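Local coordinates for protein potential RNA-dependent RNA polymerase (Human picobirnavirus, PDB 5I62) that catalyses RNA-templated RNA synthesis from ribonucleoside triphosphates, probably serving both transcription and genome replication in a double-stranded RNA virus, at residues Y11-Y22 against S142-R150; V153-V162 against P207-L215. All blocks are in the same frame, centred on the assembly; numbering follows the deposited sequence.

Contact 1 of 2, residues Y11-Y22 against S142-R150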
loop_
_atom_site.group_PDB
_atom_site.type_symbol
_atom_site.label_atom_id
_atom_site.label_comp_id
_atom_site.label_asym_id
_atom_site.label_seq_id
_atom_site.Cartn_x
_atom_site.Cartn_y
_atom_site.Cartn_z
ATOM N N TYR A 11 -22.104 7.282 -16.935
ATOM C CA TYR A 11 -20.968 6.859 -16.127
ATOM C C TYR A 11 -21.035 5.385 -15.770
ATOM O O TYR A 11 -19.998 4.726 -15.669
ATOM C CB TYR A 11 -20.904 7.679 -14.838
ATOM C CG TYR A 11 -20.547 9.127 -15.057
ATOM C CD1 TYR A 11 -21.505 10.049 -15.441
ATOM C CD2 TYR A 11 -19.241 9.575 -14.862
ATOM C CE1 TYR A 11 -21.173 11.383 -15.646
ATOM C CE2 TYR A 11 -18.905 10.901 -15.055
ATOM C CZ TYR A 11 -19.871 11.798 -15.450
ATOM O OH TYR A 11 -19.534 13.123 -15.648
ATOM N N PHE A 12 -22.242 4.846 -15.567
ATOM C CA PHE A 12 -22.396 3.453 -15.183
ATOM C C PHE A 12 -23.443 2.768 -16.037
ATOM O O PHE A 12 -24.413 3.379 -16.477
ATOM C CB PHE A 12 -22.757 3.312 -13.711
ATOM C CG PHE A 12 -21.698 3.840 -12.801
ATOM C CD1 PHE A 12 -20.622 3.039 -12.449
ATOM C CD2 PHE A 12 -21.719 5.157 -12.391
ATOM C CE1 PHE A 12 -19.614 3.524 -11.646
ATOM C CE2 PHE A 12 -20.694 5.660 -11.581
ATOM C CZ PHE A 12 -19.653 4.835 -11.217
ATOM N N ASN A 13 -23.223 1.486 -16.249
ATOM C CA ASN A 13 -24.147 0.632 -16.979
ATOM C C ASN A 13 -25.343 0.378 -16.069
ATOM O O ASN A 13 -25.208 -0.285 -15.041
ATOM C CB ASN A 13 -23.429 -0.656 -17.364
ATOM C CG ASN A 13 -24.253 -1.540 -18.284
ATOM O OD1 ASN A 13 -24.822 -1.077 -19.275
ATOM N ND2 ASN A 13 -24.302 -2.821 -17.963
ATOM N N ILE A 14 -26.501 0.962 -16.410
ATOM C CA ILE A 14 -27.714 0.988 -15.550
ATOM C C ILE A 14 -28.838 0.261 -16.299
ATOM O O ILE A 14 -29.073 0.563 -17.464
ATOM C CB ILE A 14 -28.151 2.460 -15.208
ATOM C CG1 ILE A 14 -27.067 3.223 -14.433
ATOM C CG2 ILE A 14 -29.475 2.526 -14.442
ATOM C CD1 ILE A 14 -26.569 2.521 -13.182
ATOM N N PRO A 15 -29.566 -0.647 -15.625
ATOM C CA PRO A 15 -29.511 -0.869 -14.178
ATOM C C PRO A 15 -28.354 -1.754 -13.706
ATOM O O PRO A 15 -27.759 -2.513 -14.472
ATOM C CB PRO A 15 -30.872 -1.543 -13.868
ATOM C CG PRO A 15 -31.538 -1.801 -15.235
ATOM C CD PRO A 15 -30.480 -1.605 -16.276
ATOM N N ASN A 16 -28.045 -1.632 -12.415
ATOM C CA ASN A 16 -26.984 -2.414 -11.782
ATOM C C ASN A 16 -27.317 -2.518 -10.306
ATOM O O ASN A 16 -26.932 -1.653 -9.506
ATOM C CB ASN A 16 -25.610 -1.771 -11.977
ATOM C CG ASN A 16 -24.470 -2.691 -11.563
ATOM O OD1 ASN A 16 -24.603 -3.497 -10.639
ATOM N ND2 ASN A 16 -23.349 -2.596 -12.269
ATOM N N PRO A 17 -28.078 -3.545 -9.913
ATOM C CA PRO A 17 -28.393 -3.740 -8.487
ATOM C C PRO A 17 -27.168 -3.809 -7.587
ATOM O O PRO A 17 -27.228 -3.323 -6.451
ATOM C CB PRO A 17 -29.150 -5.080 -8.488
ATOM C CG PRO A 17 -29.818 -5.112 -9.815
ATOM C CD PRO A 17 -28.782 -4.520 -10.769
ATOM N N GLY A 18 -26.081 -4.434 -8.044
ATOM C CA GLY A 18 -24.876 -4.495 -7.226
ATOM C C GLY A 18 -24.309 -3.121 -6.912
ATOM O O GLY A 18 -23.866 -2.856 -5.788
ATOM N N LEU A 19 -24.305 -2.227 -7.908
ATOM C CA LEU A 19 -23.852 -0.856 -7.687
ATOM C C LEU A 19 -24.780 -0.133 -6.722
ATOM O O LEU A 19 -24.340 0.664 -5.884
ATOM C CB LEU A 19 -23.793 -0.111 -9.019
ATOM C CG LEU A 19 -23.169 1.283 -9.047
ATOM C CD1 LEU A 19 -21.712 1.250 -8.545
ATOM C CD2 LEU A 19 -23.282 1.879 -10.445
ATOM N N ARG A 20 -26.078 -0.392 -6.848
ATOM C CA ARG A 20 -27.068 0.204 -5.965
ATOM C C ARG A 20 -26.841 -0.204 -4.512
ATOM O O ARG A 20 -26.850 0.642 -3.608
ATOM C CB ARG A 20 -28.455 -0.218 -6.440
ATOM C CG ARG A 20 -29.547 0.210 -5.532
ATOM C CD ARG A 20 -29.438 1.646 -5.260
ATOM N NE ARG A 20 -30.235 2.402 -6.198
ATOM C CZ ARG A 20 -30.664 3.627 -5.942
ATOM N NH1 ARG A 20 -30.327 4.196 -4.784
ATOM N NH2 ARG A 20 -31.402 4.275 -6.835
ATOM N N ALA A 21 -26.643 -1.499 -4.271
ATOM C CA ALA A 21 -26.313 -1.961 -2.929
ATOM C C ALA A 21 -25.014 -1.340 -2.443
ATOM O O ALA A 21 -24.897 -0.960 -1.271
ATOM C CB ALA A 21 -26.186 -3.475 -2.910
ATOM N N TYR A 22 -24.013 -1.280 -3.324
ATOM C CA TYR A 22 -22.714 -0.732 -2.945
ATOM C C TYR A 22 -22.868 0.657 -2.343
ATOM O O TYR A 22 -22.396 0.921 -1.232
ATOM C CB TYR A 22 -21.780 -0.695 -4.153
ATOM C CG TYR A 22 -20.394 -0.196 -3.800
ATOM C CD1 TYR A 22 -19.407 -1.072 -3.354
ATOM C CD2 TYR A 22 -20.086 1.155 -3.884
ATOM C CE1 TYR A 22 -18.141 -0.609 -3.012
ATOM C CE2 TYR A 22 -18.826 1.623 -3.536
ATOM C CZ TYR A 22 -17.867 0.736 -3.113
ATOM O OH TYR A 22 -16.619 1.216 -2.783
ATOM N N SER A 142 -14.341 -4.109 -11.862
ATOM C CA SER A 142 -14.023 -3.375 -13.080
ATOM C C SER A 142 -14.295 -1.885 -12.966
ATOM O O SER A 142 -14.040 -1.149 -13.926
ATOM C CB SER A 142 -14.821 -3.949 -14.265
ATOM O OG SER A 142 -16.212 -3.701 -14.088
ATOM N N GLY A 143 -14.820 -1.429 -11.834
ATOM C CA GLY A 143 -15.196 -0.049 -11.680
ATOM C C GLY A 143 -16.173 0.417 -12.755
ATOM O O GLY A 143 -16.970 -0.350 -13.323
ATOM N N SER A 144 -16.088 1.702 -13.031
ATOM C CA SER A 144 -16.858 2.372 -14.063
ATOM C C SER A 144 -16.543 1.780 -15.451
ATOM O O SER A 144 -15.375 1.536 -15.750
ATOM C CB SER A 144 -16.510 3.868 -13.972
ATOM O OG SER A 144 -16.917 4.600 -15.083
ATOM N N PRO A 145 -17.569 1.521 -16.297
ATOM C CA PRO A 145 -19.015 1.645 -16.092
ATOM C C PRO A 145 -19.758 0.380 -15.630
ATOM O O PRO A 145 -20.888 0.483 -15.145
ATOM C CB PRO A 145 -19.520 2.024 -17.484
ATOM C CG PRO A 145 -18.676 1.174 -18.369
ATOM C CD PRO A 145 -17.265 1.207 -17.707
ATOM N N TYR A 146 -19.165 -0.795 -15.798
ATOM C CA TYR A 146 -19.912 -2.026 -15.561
ATOM C C TYR A 146 -19.949 -2.449 -14.101
ATOM O O TYR A 146 -20.886 -3.146 -13.712
ATOM C CB TYR A 146 -19.347 -3.179 -16.388
ATOM C CG TYR A 146 -19.495 -2.944 -17.876
ATOM C CD1 TYR A 146 -20.759 -2.926 -18.476
ATOM C CD2 TYR A 146 -18.380 -2.735 -18.674
ATOM C CE1 TYR A 146 -20.900 -2.700 -19.847
ATOM C CE2 TYR A 146 -18.505 -2.499 -20.033
ATOM C CZ TYR A 146 -19.772 -2.487 -20.613
ATOM O OH TYR A 146 -19.888 -2.263 -21.959
ATOM N N PHE A 147 -18.966 -2.063 -13.292
ATOM C CA PHE A 147 -18.939 -2.440 -11.874
ATOM C C PHE A 147 -19.162 -3.947 -11.684
ATOM O O PHE A 147 -19.978 -4.388 -10.872
ATOM C CB PHE A 147 -19.961 -1.634 -11.076
ATOM C CG PHE A 147 -19.588 -1.452 -9.625
ATOM C CD1 PHE A 147 -18.627 -0.519 -9.248
ATOM C CD2 PHE A 147 -20.199 -2.216 -8.640
ATOM C CE1 PHE A 147 -18.281 -0.359 -7.900
ATOM C CE2 PHE A 147 -19.864 -2.059 -7.308
ATOM C CZ PHE A 147 -18.911 -1.128 -6.938
ATOM N N SER A 148 -18.432 -4.736 -12.462
ATOM C CA SER A 148 -18.459 -6.188 -12.385
ATOM C C SER A 148 -17.047 -6.689 -12.140
ATOM O O SER A 148 -16.110 -5.908 -11.941
ATOM C CB SER A 148 -19.023 -6.819 -13.665
ATOM O OG SER A 148 -20.149 -6.103 -14.117
ATOM N N LYS A 149 -16.891 -8.008 -12.163
ATOM C CA LYS A 149 -15.555 -8.580 -12.198
ATOM C C LYS A 149 -14.933 -8.313 -13.562
ATOM O O LYS A 149 -15.592 -8.478 -14.595
ATOM C CB LYS A 149 -15.601 -10.077 -11.906
ATOM C CG LYS A 149 -15.635 -10.408 -10.407
ATOM C CD LYS A 149 -16.325 -11.722 -10.110
ATOM C CE LYS A 149 -16.136 -12.716 -11.234
ATOM N NZ LYS A 149 -14.706 -12.971 -11.627
ATOM N N ARG A 150 -13.672 -7.870 -13.551
ATOM C CA ARG A 150 -12.947 -7.571 -14.780
ATOM C C ARG A 150 -13.074 -8.697 -15.796
ATOM O O ARG A 150 -13.275 -8.450 -16.996
ATOM C CB ARG A 150 -11.476 -7.334 -14.457
ATOM C CG ARG A 150 -11.202 -5.980 -13.848
ATOM C CD ARG A 150 -9.785 -5.933 -13.306
ATOM N NE ARG A 150 -9.413 -4.588 -12.891
ATOM C CZ ARG A 150 -8.226 -4.267 -12.378
ATOM N NH1 ARG A 150 -7.302 -5.197 -12.214
ATOM N NH2 ARG A 150 -7.971 -3.016 -12.034
HETATM O O HOH W 1 -23.035 -3.806 -15.478
#

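Contact 2 of 2, residues V153-V162 against P207-L215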
loop_
_atom_site.group_PDB
_atom_site.type_symbol
_atom_site.label_atom_id
_atom_site.label_comp_id
_atom_site.label_asym_id
_atom_site.label_seq_id
_atom_site.Cartn_x
_atom_site.Cartn_y
_atom_site.Cartn_z
ATOM N N VAL A 153 -15.920 -8.583 -18.321
ATOM C CA VAL A 153 -16.178 -7.426 -19.171
ATOM C C VAL A 153 -14.998 -7.083 -20.073
ATOM O O VAL A 153 -14.995 -6.026 -20.705
ATOM C CB VAL A 153 -16.612 -6.209 -18.332
ATOM C CG1 VAL A 153 -17.947 -6.484 -17.635
ATOM C CG2 VAL A 153 -15.494 -5.812 -17.299
ATOM N N VAL A 154 -14.004 -7.968 -20.168
ATOM C CA VAL A 154 -12.817 -7.673 -20.974
ATOM C C VAL A 154 -13.213 -7.340 -22.407
ATOM O O VAL A 154 -12.757 -6.337 -22.984
ATOM C CB VAL A 154 -11.824 -8.850 -20.934
ATOM C CG1 VAL A 154 -10.738 -8.653 -21.964
ATOM C CG2 VAL A 154 -11.213 -8.995 -19.546
ATOM N N SER A 155 -14.090 -8.169 -22.996
ATOM C CA SER A 155 -14.419 -8.001 -24.405
ATOM C C SER A 155 -15.202 -6.718 -24.637
ATOM O O SER A 155 -15.147 -6.152 -25.729
ATOM C CB SER A 155 -15.209 -9.204 -24.923
ATOM O OG SER A 155 -16.447 -9.309 -24.238
ATOM N N LYS A 156 -15.924 -6.244 -23.629
ATOM C CA LYS A 156 -16.630 -4.972 -23.730
ATOM C C LYS A 156 -15.735 -3.767 -23.459
ATOM O O LYS A 156 -16.157 -2.631 -23.703
ATOM C CB LYS A 156 -17.797 -4.943 -22.748
ATOM C CG LYS A 156 -18.859 -5.997 -23.010
ATOM C CD LYS A 156 -20.080 -5.713 -22.147
ATOM C CE LYS A 156 -20.513 -6.939 -21.370
ATOM N NZ LYS A 156 -21.465 -6.600 -20.266
ATOM N N THR A 157 -14.524 -3.981 -22.947
ATOM C CA THR A 157 -13.668 -2.893 -22.493
ATOM C C THR A 157 -12.586 -2.539 -23.501
ATOM O O THR A 157 -12.360 -1.356 -23.779
ATOM C CB THR A 157 -13.034 -3.247 -21.139
ATOM O OG1 THR A 157 -14.066 -3.472 -20.187
ATOM C CG2 THR A 157 -12.154 -2.086 -20.622
ATOM N N ILE A 158 -11.907 -3.536 -24.052
ATOM C CA ILE A 158 -10.832 -3.269 -25.004
ATOM C C ILE A 158 -11.299 -3.517 -26.446
ATOM O O ILE A 158 -12.169 -4.337 -26.668
ATOM C CB ILE A 158 -9.583 -4.105 -24.669
ATOM C CG1 ILE A 158 -9.884 -5.594 -24.722
ATOM C CG2 ILE A 158 -9.042 -3.727 -23.290
ATOM C CD1 ILE A 158 -8.622 -6.466 -24.540
ATOM N N PRO A 159 -10.722 -2.797 -27.427
ATOM C CA PRO A 159 -9.715 -1.755 -27.221
ATOM C C PRO A 159 -10.328 -0.501 -26.611
ATOM O O PRO A 159 -11.520 -0.231 -26.815
ATOM C CB PRO A 159 -9.193 -1.492 -28.638
ATOM C CG PRO A 159 -10.400 -1.728 -29.489
ATOM C CD PRO A 159 -11.079 -2.926 -28.854
ATOM N N CYS A 160 -9.534 0.239 -25.846
ATOM C CA CYS A 160 -10.031 1.410 -25.150
ATOM C C CYS A 160 -9.055 2.569 -25.307
ATOM O O CYS A 160 -7.863 2.385 -25.550
ATOM C CB CYS A 160 -10.303 1.129 -23.657
ATOM S SG CYS A 160 -8.879 0.537 -22.690
ATOM N N ASP A 161 -9.613 3.770 -25.189
ATOM C CA ASP A 161 -8.889 5.030 -25.254
ATOM C C ASP A 161 -9.478 5.899 -24.159
ATOM O O ASP A 161 -10.702 6.047 -24.100
ATOM C CB ASP A 161 -9.050 5.689 -26.630
ATOM C CG ASP A 161 -8.303 7.014 -26.748
ATOM O OD1 ASP A 161 -7.222 7.156 -26.140
ATOM O OD2 ASP A 161 -8.803 7.913 -27.454
ATOM N N VAL A 162 -8.637 6.424 -23.262
ATOM C CA VAL A 162 -9.104 7.255 -22.156
ATOM C C VAL A 162 -8.336 8.570 -22.156
ATOM O O VAL A 162 -7.145 8.597 -22.480
ATOM C CB VAL A 162 -8.978 6.529 -20.787
ATOM C CG1 VAL A 162 -9.762 5.205 -20.777
ATOM C CG2 VAL A 162 -7.502 6.268 -20.431
ATOM N N PRO A 207 -11.866 3.002 -13.071
ATOM C CA PRO A 207 -12.403 2.259 -14.218
ATOM C C PRO A 207 -11.357 1.317 -14.786
ATOM O O PRO A 207 -10.182 1.669 -14.912
ATOM C CB PRO A 207 -12.760 3.359 -15.231
ATOM C CG PRO A 207 -12.889 4.612 -14.422
ATOM C CD PRO A 207 -11.860 4.458 -13.315
ATOM N N PHE A 208 -11.813 0.114 -15.133
ATOM C CA PHE A 208 -10.979 -0.888 -15.787
ATOM C C PHE A 208 -10.209 -0.287 -16.968
ATOM O O PHE A 208 -9.002 -0.504 -17.106
ATOM C CB PHE A 208 -11.893 -2.047 -16.240
ATOM C CG PHE A 208 -11.175 -3.327 -16.630
ATOM C CD1 PHE A 208 -9.859 -3.567 -16.281
ATOM C CD2 PHE A 208 -11.859 -4.313 -17.364
ATOM C CE1 PHE A 208 -9.228 -4.751 -16.645
ATOM C CE2 PHE A 208 -11.228 -5.487 -17.736
ATOM C CZ PHE A 208 -9.907 -5.709 -17.381
ATOM N N ALA A 209 -10.897 0.480 -17.827
ATOM C CA ALA A 209 -10.245 1.048 -19.009
ATOM C C ALA A 209 -9.075 1.957 -18.628
ATOM O O ALA A 209 -8.016 1.927 -19.274
ATOM C CB ALA A 209 -11.257 1.814 -19.869
ATOM N N VAL A 210 -9.243 2.781 -17.592
ATOM C CA VAL A 210 -8.139 3.639 -17.156
ATOM C C VAL A 210 -6.989 2.791 -16.629
ATOM O O VAL A 210 -5.827 3.013 -16.984
ATOM C CB VAL A 210 -8.605 4.665 -16.100
ATOM C CG1 VAL A 210 -7.395 5.521 -15.598
ATOM C CG2 VAL A 210 -9.689 5.574 -16.658
ATOM N N ASN A 211 -7.294 1.810 -15.770
ATOM C CA ASN A 211 -6.244 0.964 -15.208
ATOM C C ASN A 211 -5.484 0.205 -16.300
ATOM O O ASN A 211 -4.258 0.071 -16.228
ATOM C CB ASN A 211 -6.833 -0.010 -14.188
ATOM C CG ASN A 211 -6.967 0.593 -12.800
ATOM O OD1 ASN A 211 -6.294 1.578 -12.453
ATOM N ND2 ASN A 211 -7.825 0.008 -12.002
ATOM N N ILE A 212 -6.188 -0.302 -17.318
ATOM C CA ILE A 212 -5.502 -0.932 -18.452
ATOM C C ILE A 212 -4.521 0.041 -19.106
ATOM O O ILE A 212 -3.354 -0.289 -19.350
ATOM C CB ILE A 212 -6.524 -1.453 -19.482
ATOM C CG1 ILE A 212 -7.382 -2.566 -18.887
ATOM C CG2 ILE A 212 -5.799 -1.932 -20.751
ATOM C CD1 ILE A 212 -8.595 -2.949 -19.781
ATOM N N ARG A 213 -4.985 1.248 -19.436
ATOM C CA ARG A 213 -4.107 2.188 -20.121
ATOM C C ARG A 213 -2.918 2.568 -19.240
ATOM O O ARG A 213 -1.779 2.641 -19.719
ATOM C CB ARG A 213 -4.893 3.423 -20.544
ATOM C CG ARG A 213 -5.760 3.177 -21.789
ATOM C CD ARG A 213 -4.842 2.990 -22.954
ATOM N NE ARG A 213 -4.539 4.252 -23.588
ATOM C CZ ARG A 213 -3.395 4.568 -24.181
ATOM N NH1 ARG A 213 -2.379 3.724 -24.217
ATOM N NH2 ARG A 213 -3.280 5.764 -24.729
ATOM N N GLU A 214 -3.164 2.830 -17.955
ATOM C CA GLU A 214 -2.068 3.135 -17.034
ATOM C C GLU A 214 -1.053 1.997 -16.992
ATOM O O GLU A 214 0.158 2.218 -17.111
ATOM C CB GLU A 214 -2.613 3.394 -15.635
ATOM C CG GLU A 214 -3.437 4.644 -15.476
ATOM C CD GLU A 214 -4.048 4.700 -14.086
ATOM O OE1 GLU A 214 -4.470 3.631 -13.574
ATOM O OE2 GLU A 214 -4.110 5.797 -13.514
ATOM N N LEU A 215 -1.539 0.760 -16.858
ATOM C CA LEU A 215 -0.642 -0.368 -16.652
ATOM C C LEU A 215 0.146 -0.735 -17.900
ATOM O O LEU A 215 1.128 -1.473 -17.794
ATOM C CB LEU A 215 -1.422 -1.578 -16.145
ATOM C CG LEU A 215 -1.949 -1.477 -14.710
ATOM C CD1 LEU A 215 -2.812 -2.688 -14.380
ATOM C CD2 LEU A 215 -0.813 -1.373 -13.720
HETATM O O HOH W 2 -5.726 7.131 -24.051
#

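Contact 1 of 2, residues Y11-Y22 against S142-R150
Two hydrogen bonds join Asn13 and Tyr11 to neighbouring residues of 142-150. Asn13 N donates to Pro145 O over 2.8 Å; the bond is almost linear at hydrogen (175°), although the nitrogen stands above the carbonyl plane rather than on a lone pair. Ser144 OG donates to Tyr11 O at 3.1 Å, this time in the carbonyl plane. The peptide before Pro145 is cis; Phe12 CA and Pro145 CA lie 3.9 Å apart. Two C-H...O contacts reinforce the pairing, Pro145 CA to Tyr11 O and Phe12 CA to Pro145 O.

Water 1 extends the polar part: it accepts from Asn13 ND2 and donates to Tyr146 O. Asn13 ND2 also lies at the edge of the Tyr146 ring, in its plane, 3.6 Å from Tyr146 CD1.

The two segments join the N-terminal arm to a loop beside strands 168-173 and 176-189 of a mixed sheet, in what is probably the fingers subdomain of a right-hand polymerase fold. Pro145 touches Met171 and Trp178 there, and Phe12 touches Val183. Asn16 N-caps helix 17-28, its OD1 accepting from Leu19 N, and the first turns of that helix present the apolar side chains.

Phe147 carries the apolar part. Leu19 CD1 sits over the ring centre in a CH-pi contact, 3.5 Å from the Phe147 centroid. The ring's far edge forms a T-shaped pair with Tyr22: Phe147 CZ approaches one face of the phenol, 3.6 Å from Tyr22 CG, with the ring planes at 67°. Tyr22 CG, placed anti to its own amide nitrogen (chi1 -177°), turns a face of that ring to the edge of Phe147, while Tyr22 OH is hydrogen-bonded to Leu184 O on strand 176-189.

Contact 2 of 2, residues V153-V162 against P207-L215
Ala209 forms a shallow spot on helix 208-215 where strand 160-162 packs close. Val162 CG1 comes within 3.8 Å of Ala209 CB and Cys160 SG within 3.9 Å of the same methyl, so two side chains of one strand face meet over one small residue. The strand, paired antiparallel with 168-173 in the mixed sheet, runs nearly at right angles to the helix packed across it (89°), their axes 8.1 Å apart. Val162 CG2 lies 3.8 Å from Arg213 CG, the two side chains running antiparallel past one another, while CG1 also faces Val210 CG2.

Segment 153-157, the weakly bonded, kinked end of helix 150-157, stands further off, 11.1 Å between axes. Phe208 and Ile212 are the bumps on this side. Ile212 CD1 touches Ile158 CG2 (3.6 Å) and Thr157 CG2, and lies over one face of the Phe208 ring, toward its rim. Val154 CG2 meets that ring's edge in its plane. Thr157 OG1 donates to Val153 O while also touching Phe208 CD2; CG2, anti to the backbone N, faces Ile212.

At one end water 2 donates to Asp161 OD1 and Val162 O and accepts from Arg213 NH2, lying in the guanidinium plane. Asp161 OD2 forms a salt bridge with Arg296, and Arg213 NH1 bonds Gln216. With no direct hydrogen bond between the segments, their fit rests on complementary apolar shape, supplemented by this water bridge.

How the contacts relate
Contact 2 is the more deeply buried of the two, with eight of its twelve touching residues buried against six of eleven in contact 1, which lies toward the surface. Its segments fix the helix 208-228 across a strand almost entirely by apolar shape, whereas contact 1 combines direct hydrogen bonds with aromatic packing to hold the N-terminal arm. Their centres are 15 Å apart, and they meet physically: Phe208 is backbone-bonded to Ser142, and Tyr146 makes a cation-pi pair with Lys156. Strand 168-173 serves both, since Met171 touches Ser144 and Pro145 of contact 1 and Val162 and Val210 of contact 2.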